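Local coordinates for protein ferredoxin (Trichomonas vaginalis, PDB 1L5P) that carries electrons on a single [2Fe-2S] cluster, linking pyruvate:ferredoxin oxidoreductase to hydrogenase in the hydrogenosome, at residues A34-Q39 with C44-C49; D61-F66 with A74-A79. All coordinates share one frame; numbering follows the deposited sequence.

Contact 1: residues A34-Q39 with C44-C49. With FES (Fe2/s2 (inorganic) cluster), chain D.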
loop_
_atom_site.group_PDB
_atom_site.type_symbol
_atom_site.label_atom_id
_atom_site.label_comp_id
_atom_site.label_asym_id
_atom_site.label_seq_id
_atom_site.Cartn_x
_atom_site.Cartn_y
_atom_site.Cartn_z
ATOM N N ALA A 34 1.831 3.146 11.832
ATOM C CA ALA A 34 0.474 2.678 12.083
ATOM C C ALA A 34 -0.157 3.484 13.221
ATOM O O ALA A 34 -1.252 3.174 13.696
ATOM C CB ALA A 34 0.497 1.191 12.436
ATOM N N ASP A 35 0.543 4.527 13.645
ATOM C CA ASP A 35 0.096 5.379 14.734
ATOM C C ASP A 35 -1.079 6.251 14.333
ATOM O O ASP A 35 -1.070 6.844 13.259
ATOM C CB ASP A 35 1.250 6.279 15.163
ATOM C CG ASP A 35 1.203 6.621 16.630
ATOM O OD1 ASP A 35 0.914 7.793 16.961
ATOM O OD2 ASP A 35 1.458 5.716 17.455
ATOM N N ASP A 36 -2.085 6.347 15.194
ATOM C CA ASP A 36 -3.245 7.183 14.901
ATOM C C ASP A 36 -4.009 6.716 13.660
ATOM O O ASP A 36 -4.777 7.469 13.069
ATOM C CB ASP A 36 -2.799 8.640 14.712
ATOM C CG ASP A 36 -3.507 9.597 15.663
ATOM O OD1 ASP A 36 -3.047 9.740 16.826
ATOM O OD2 ASP A 36 -4.523 10.205 15.248
ATOM N N THR A 37 -3.791 5.469 13.272
ATOM C CA THR A 37 -4.463 4.908 12.115
ATOM C C THR A 37 -5.418 3.846 12.613
ATOM O O THR A 37 -5.290 3.371 13.733
ATOM C CB THR A 37 -3.463 4.239 11.136
ATOM O OG1 THR A 37 -3.193 2.893 11.558
ATOM C CG2 THR A 37 -2.167 5.023 11.083
ATOM N N CYS A 38 -6.371 3.467 11.776
ATOM C CA CYS A 38 -7.329 2.444 12.154
ATOM C C CYS A 38 -6.683 1.059 12.130
ATOM O O CYS A 38 -7.374 0.038 12.200
ATOM C CB CYS A 38 -8.527 2.474 11.201
ATOM S SG CYS A 38 -8.207 1.831 9.549
ATOM N N GLN A 39 -5.356 1.032 12.023
ATOM C CA GLN A 39 -4.610 -0.222 11.982
ATOM C C GLN A 39 -4.999 -1.135 10.824
ATOM O O GLN A 39 -5.178 -2.337 11.013
ATOM C CB GLN A 39 -4.790 -0.998 13.284
ATOM C CG GLN A 39 -4.560 -0.203 14.542
ATOM C CD GLN A 39 -4.984 -0.985 15.769
ATOM O OE1 GLN A 39 -4.816 -2.208 15.835
ATOM N NE2 GLN A 39 -5.549 -0.287 16.750
ATOM N N CYS A 44 -9.734 4.978 8.402
ATOM C CA CYS A 44 -9.090 6.263 8.690
ATOM C C CYS A 44 -8.544 6.968 7.438
ATOM O O CYS A 44 -8.512 8.199 7.374
ATOM C CB CYS A 44 -7.968 6.062 9.719
ATOM S SG CYS A 44 -6.376 5.469 9.066
ATOM N N GLY A 45 -8.117 6.182 6.448
ATOM C CA GLY A 45 -7.580 6.740 5.217
ATOM C C GLY A 45 -6.220 7.406 5.360
ATOM O O GLY A 45 -5.886 8.331 4.620
ATOM N N LYS A 46 -5.415 6.936 6.299
ATOM C CA LYS A 46 -4.104 7.534 6.509
ATOM C C LYS A 46 -2.957 6.751 5.877
ATOM O O LYS A 46 -1.878 7.296 5.671
ATOM C CB LYS A 46 -3.847 7.699 8.010
ATOM C CG LYS A 46 -5.012 8.298 8.778
ATOM C CD LYS A 46 -4.598 9.560 9.509
ATOM C CE LYS A 46 -4.287 9.265 10.966
ATOM N NZ LYS A 46 -5.069 10.125 11.895
ATOM N N CYS A 47 -3.189 5.482 5.558
ATOM C CA CYS A 47 -2.155 4.637 4.961
ATOM C C CYS A 47 -1.963 4.875 3.473
ATOM O O CYS A 47 -1.715 3.941 2.722
ATOM C CB CYS A 47 -2.507 3.179 5.168
ATOM S SG CYS A 47 -4.049 2.776 4.380
ATOM N N ILE A 48 -2.054 6.126 3.056
ATOM C CA ILE A 48 -1.909 6.476 1.652
ATOM C C ILE A 48 -0.527 6.219 1.065
ATOM O O ILE A 48 0.488 6.534 1.673
ATOM C CB ILE A 48 -2.235 7.952 1.431
ATOM C CG1 ILE A 48 -3.738 8.172 1.601
ATOM C CG2 ILE A 48 -1.775 8.381 0.045
ATOM C CD1 ILE A 48 -4.567 7.396 0.599
ATOM N N CYS A 49 -0.503 5.649 -0.132
ATOM C CA CYS A 49 0.735 5.384 -0.843
ATOM C C CYS A 49 0.410 5.533 -2.316
ATOM O O CYS A 49 -0.748 5.755 -2.671
ATOM C CB CYS A 49 1.222 3.983 -0.555
ATOM S SG CYS A 49 0.142 2.725 -1.150
HETATM FE FE1 FES D . -6.787 3.217 8.292
HETATM FE FE2 FES D . -5.627 2.076 6.107
HETATM S S1 FES D . -7.493 3.306 6.158
HETATM S S2 FES D . -4.900 1.979 8.245
#

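Contact 2: residues D61-F66 with A74-A79. With FES (Fe2/s2 (inorganic) cluster), chain D.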
loop_
_atom_site.group_PDB
_atom_site.type_symbol
_atom_site.label_atom_id
_atom_site.label_comp_id
_atom_site.label_asym_id
_atom_site.label_seq_id
_atom_site.Cartn_x
_atom_site.Cartn_y
_atom_site.Cartn_z
ATOM N N ASP A 61 -15.192 0.489 -4.121
ATOM C CA ASP A 61 -15.948 1.706 -3.817
ATOM C C ASP A 61 -15.597 2.319 -2.472
ATOM O O ASP A 61 -15.411 3.528 -2.355
ATOM C CB ASP A 61 -17.462 1.417 -3.838
ATOM C CG ASP A 61 -17.976 1.002 -5.214
ATOM O OD1 ASP A 61 -17.494 1.538 -6.238
ATOM O OD2 ASP A 61 -18.876 0.136 -5.262
ATOM N N ASP A 62 -15.525 1.477 -1.452
ATOM C CA ASP A 62 -15.211 1.958 -0.115
ATOM C C ASP A 62 -13.842 2.644 -0.047
ATOM O O ASP A 62 -13.684 3.674 0.613
ATOM C CB ASP A 62 -15.287 0.788 0.876
ATOM C CG ASP A 62 -16.696 0.594 1.447
ATOM O OD1 ASP A 62 -16.848 -0.149 2.446
ATOM O OD2 ASP A 62 -17.654 1.188 0.896
ATOM N N GLU A 63 -12.855 2.075 -0.730
ATOM C CA GLU A 63 -11.522 2.662 -0.729
ATOM C C GLU A 63 -11.519 3.952 -1.531
ATOM O O GLU A 63 -10.926 4.949 -1.112
ATOM C CB GLU A 63 -10.503 1.691 -1.324
ATOM C CG GLU A 63 -9.096 2.265 -1.345
ATOM C CD GLU A 63 -8.135 1.452 -2.181
ATOM O OE1 GLU A 63 -7.113 2.021 -2.620
ATOM O OE2 GLU A 63 -8.398 0.250 -2.399
ATOM N N LYS A 64 -12.189 3.916 -2.681
ATOM C CA LYS A 64 -12.282 5.065 -3.581
ATOM C C LYS A 64 -12.808 6.299 -2.872
ATOM O O LYS A 64 -12.514 7.429 -3.267
ATOM C CB LYS A 64 -13.198 4.739 -4.762
ATOM C CG LYS A 64 -12.683 3.637 -5.666
ATOM C CD LYS A 64 -12.950 3.968 -7.121
ATOM C CE LYS A 64 -11.841 3.439 -8.029
ATOM N NZ LYS A 64 -11.914 1.956 -8.256
ATOM N N GLU A 65 -13.596 6.079 -1.827
ATOM C CA GLU A 65 -14.168 7.180 -1.061
ATOM C C GLU A 65 -13.062 8.005 -0.433
ATOM O O GLU A 65 -13.162 9.221 -0.321
ATOM C CB GLU A 65 -15.069 6.640 0.045
ATOM C CG GLU A 65 -16.198 5.746 -0.440
ATOM C CD GLU A 65 -17.557 6.268 -0.019
ATOM O OE1 GLU A 65 -17.672 7.502 0.182
ATOM O OE2 GLU A 65 -18.501 5.449 0.108
ATOM N N PHE A 66 -12.000 7.324 -0.021
ATOM C CA PHE A 66 -10.870 7.985 0.611
ATOM C C PHE A 66 -9.838 8.541 -0.381
ATOM O O PHE A 66 -8.933 9.272 0.019
ATOM C CB PHE A 66 -10.177 7.014 1.566
ATOM C CG PHE A 66 -10.967 6.703 2.811
ATOM C CD1 PHE A 66 -11.164 7.675 3.792
ATOM C CD2 PHE A 66 -11.477 5.425 3.020
ATOM C CE1 PHE A 66 -11.852 7.376 4.966
ATOM C CE2 PHE A 66 -12.168 5.116 4.194
ATOM C CZ PHE A 66 -12.355 6.090 5.166
ATOM N N ALA A 74 -3.133 7.298 -6.055
ATOM C CA ALA A 74 -3.149 7.034 -4.627
ATOM C C ALA A 74 -3.963 5.791 -4.324
ATOM O O ALA A 74 -4.946 5.512 -4.993
ATOM C CB ALA A 74 -3.743 8.225 -3.887
ATOM N N ARG A 75 -3.544 5.046 -3.312
ATOM C CA ARG A 75 -4.243 3.850 -2.884
ATOM C C ARG A 75 -4.069 3.729 -1.366
ATOM O O ARG A 75 -3.171 4.343 -0.788
ATOM C CB ARG A 75 -3.658 2.612 -3.567
ATOM C CG ARG A 75 -3.824 2.568 -5.075
ATOM C CD ARG A 75 -5.266 2.260 -5.480
ATOM N NE ARG A 75 -5.807 1.121 -4.754
ATOM C CZ ARG A 75 -5.835 -0.118 -5.225
ATOM N NH1 ARG A 75 -5.353 -0.378 -6.431
ATOM N NH2 ARG A 75 -6.342 -1.102 -4.488
ATOM N N LEU A 76 -4.940 2.953 -0.725
ATOM C CA LEU A 76 -4.853 2.722 0.711
ATOM C C LEU A 76 -4.040 1.445 0.855
ATOM O O LEU A 76 -4.452 0.392 0.381
ATOM C CB LEU A 76 -6.240 2.488 1.313
ATOM C CG LEU A 76 -7.216 3.657 1.466
ATOM C CD1 LEU A 76 -8.412 3.170 2.269
ATOM C CD2 LEU A 76 -6.549 4.840 2.154
ATOM N N ALA A 77 -2.888 1.532 1.504
ATOM C CA ALA A 77 -2.039 0.367 1.676
ATOM C C ALA A 77 -2.771 -0.804 2.315
ATOM O O ALA A 77 -2.551 -1.948 1.931
ATOM C CB ALA A 77 -0.820 0.739 2.503
ATOM N N CYS A 78 -3.647 -0.543 3.281
ATOM C CA CYS A 78 -4.355 -1.644 3.929
ATOM C C CYS A 78 -5.497 -2.236 3.087
ATOM O O CYS A 78 -6.052 -3.289 3.426
ATOM C CB CYS A 78 -4.880 -1.221 5.304
ATOM S SG CYS A 78 -6.110 0.083 5.274
ATOM N N ALA A 79 -5.835 -1.571 1.983
ATOM C CA ALA A 79 -6.889 -2.045 1.095
ATOM C C ALA A 79 -6.311 -3.027 0.076
ATOM O O ALA A 79 -7.047 -3.706 -0.641
ATOM C CB ALA A 79 -7.515 -0.871 0.376
HETATM FE FE1 FES D . -6.787 3.217 8.292
HETATM FE FE2 FES D . -5.627 2.076 6.107
HETATM S S1 FES D . -7.493 3.306 6.158
HETATM S S2 FES D . -4.900 1.979 8.245
#

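Contact 1: residues A34-Q39 with C44-C49
The cluster-binding loop of this [2Fe-2S] ferredoxin folds back on itself so that Cys38 and Cys44 grip the same iron. Their SG atoms each bind FE1, with Cys44 SG 2.4 Å from FE1. The two side chains also meet nearer the backbone, where Cys38 CB lies 3.9 Å from Cys44 CB. A backbone bond to sulfur ties the arms of the loop together: Cys38 N donates to Cys44 SG over 3.4 Å and nearly straight, with an angle of 163° at the hydrogen. Cys44 SG also receives a weak bond from Lys46 N at 3.3 Å. Such N-H...S bonds would be expected to draw charge off the ligating sulfur and so help to tune the cluster potential. With chi1 of 82°, the sulfur of Cys44 is tucked between its own backbone N and carbonyl carbon and faces inward to the iron.

Thr37 packs its CB against Cys44 SG, 3.8 Å away, while its hydroxyl is turned back into residues 34-39. There OG1 donates to Ala34 O at 2.9 Å from above the carbonyl plane, spanning the same two residues as the type II turn from Ala34 to Thr37. At the surface, the bent chain of Lys46 reaches Asp36 in a long, weak salt bridge, NZ to OD2 3.4 Å. Farther on, Cys47 SG binds FE2, 2.4 Å away, just before strand 48-53 begins; Cys78 supplies the other protein sulfur on that iron. Three loop cysteines in CX5CX2C spacing, with a fourth from later in the chain, are as in adrenodoxin-type [2Fe-2S] ferredoxins.

Contact 2: residues D61-F66 with A74-A79
Glu63 points from helix 61-67 onto the edge strand 74-76 of the main sheet in the ferredoxin beta-grasp fold, and its acidic end is gripped there. The chain leaves CB with CG anti to the backbone N (chi1 180°) and runs on extended. CG lies against Leu76, 3.7 Å from Leu76 CG, as the two side chains run antiparallel alongside each other. One helical turn on from Glu63, Phe66 adds to this apolar patch, its CD2 packing on Leu76 CD1 at 3.9 Å, and that same methyl lies beside the cluster.

Farther along Glu63, CD comes to 3.5 Å from Ala79 CB. Beyond it, OE1 takes two bonds: Leu76 N approaches from above the carboxylate plane at 3.0 Å, and Arg75 NE comes in on the syn side at 2.7 Å. The latter is half of a side-on salt bridge from the bent Arg75 chain, whose NH1 also donates to Ala57 O. Because Arg75 holds both oxygens, the rotation of the carboxylate should be fixed, even though the two flat groups are turned 35° apart. At the tip, OE2 offers its syn lone pair to Arg75 NH2, 3.2 Å away.

How the contacts relate
Contact 1 closes before contact 2 opens along the chain, and their centres lie 11 Å apart. Strand 48-53 starts inside residues 44-49 and is followed by helix 61-67, after which the chain returns as strand 74-76, its antiparallel neighbour in the five-stranded mixed sheet. A probable hydrogen bond from Arg75 N to Cys49 O joins the strands, and another from Ala77 N to Cys47 O continues the link just beyond them, while Ile48 CD1 packs on Leu76 CD2. The cluster is shared: contact 1 supplies three cysteine ligands and contact 2 the fourth. The loop before strand 48-53 and the turn after strand 74-76 thus meet at one electron carrier.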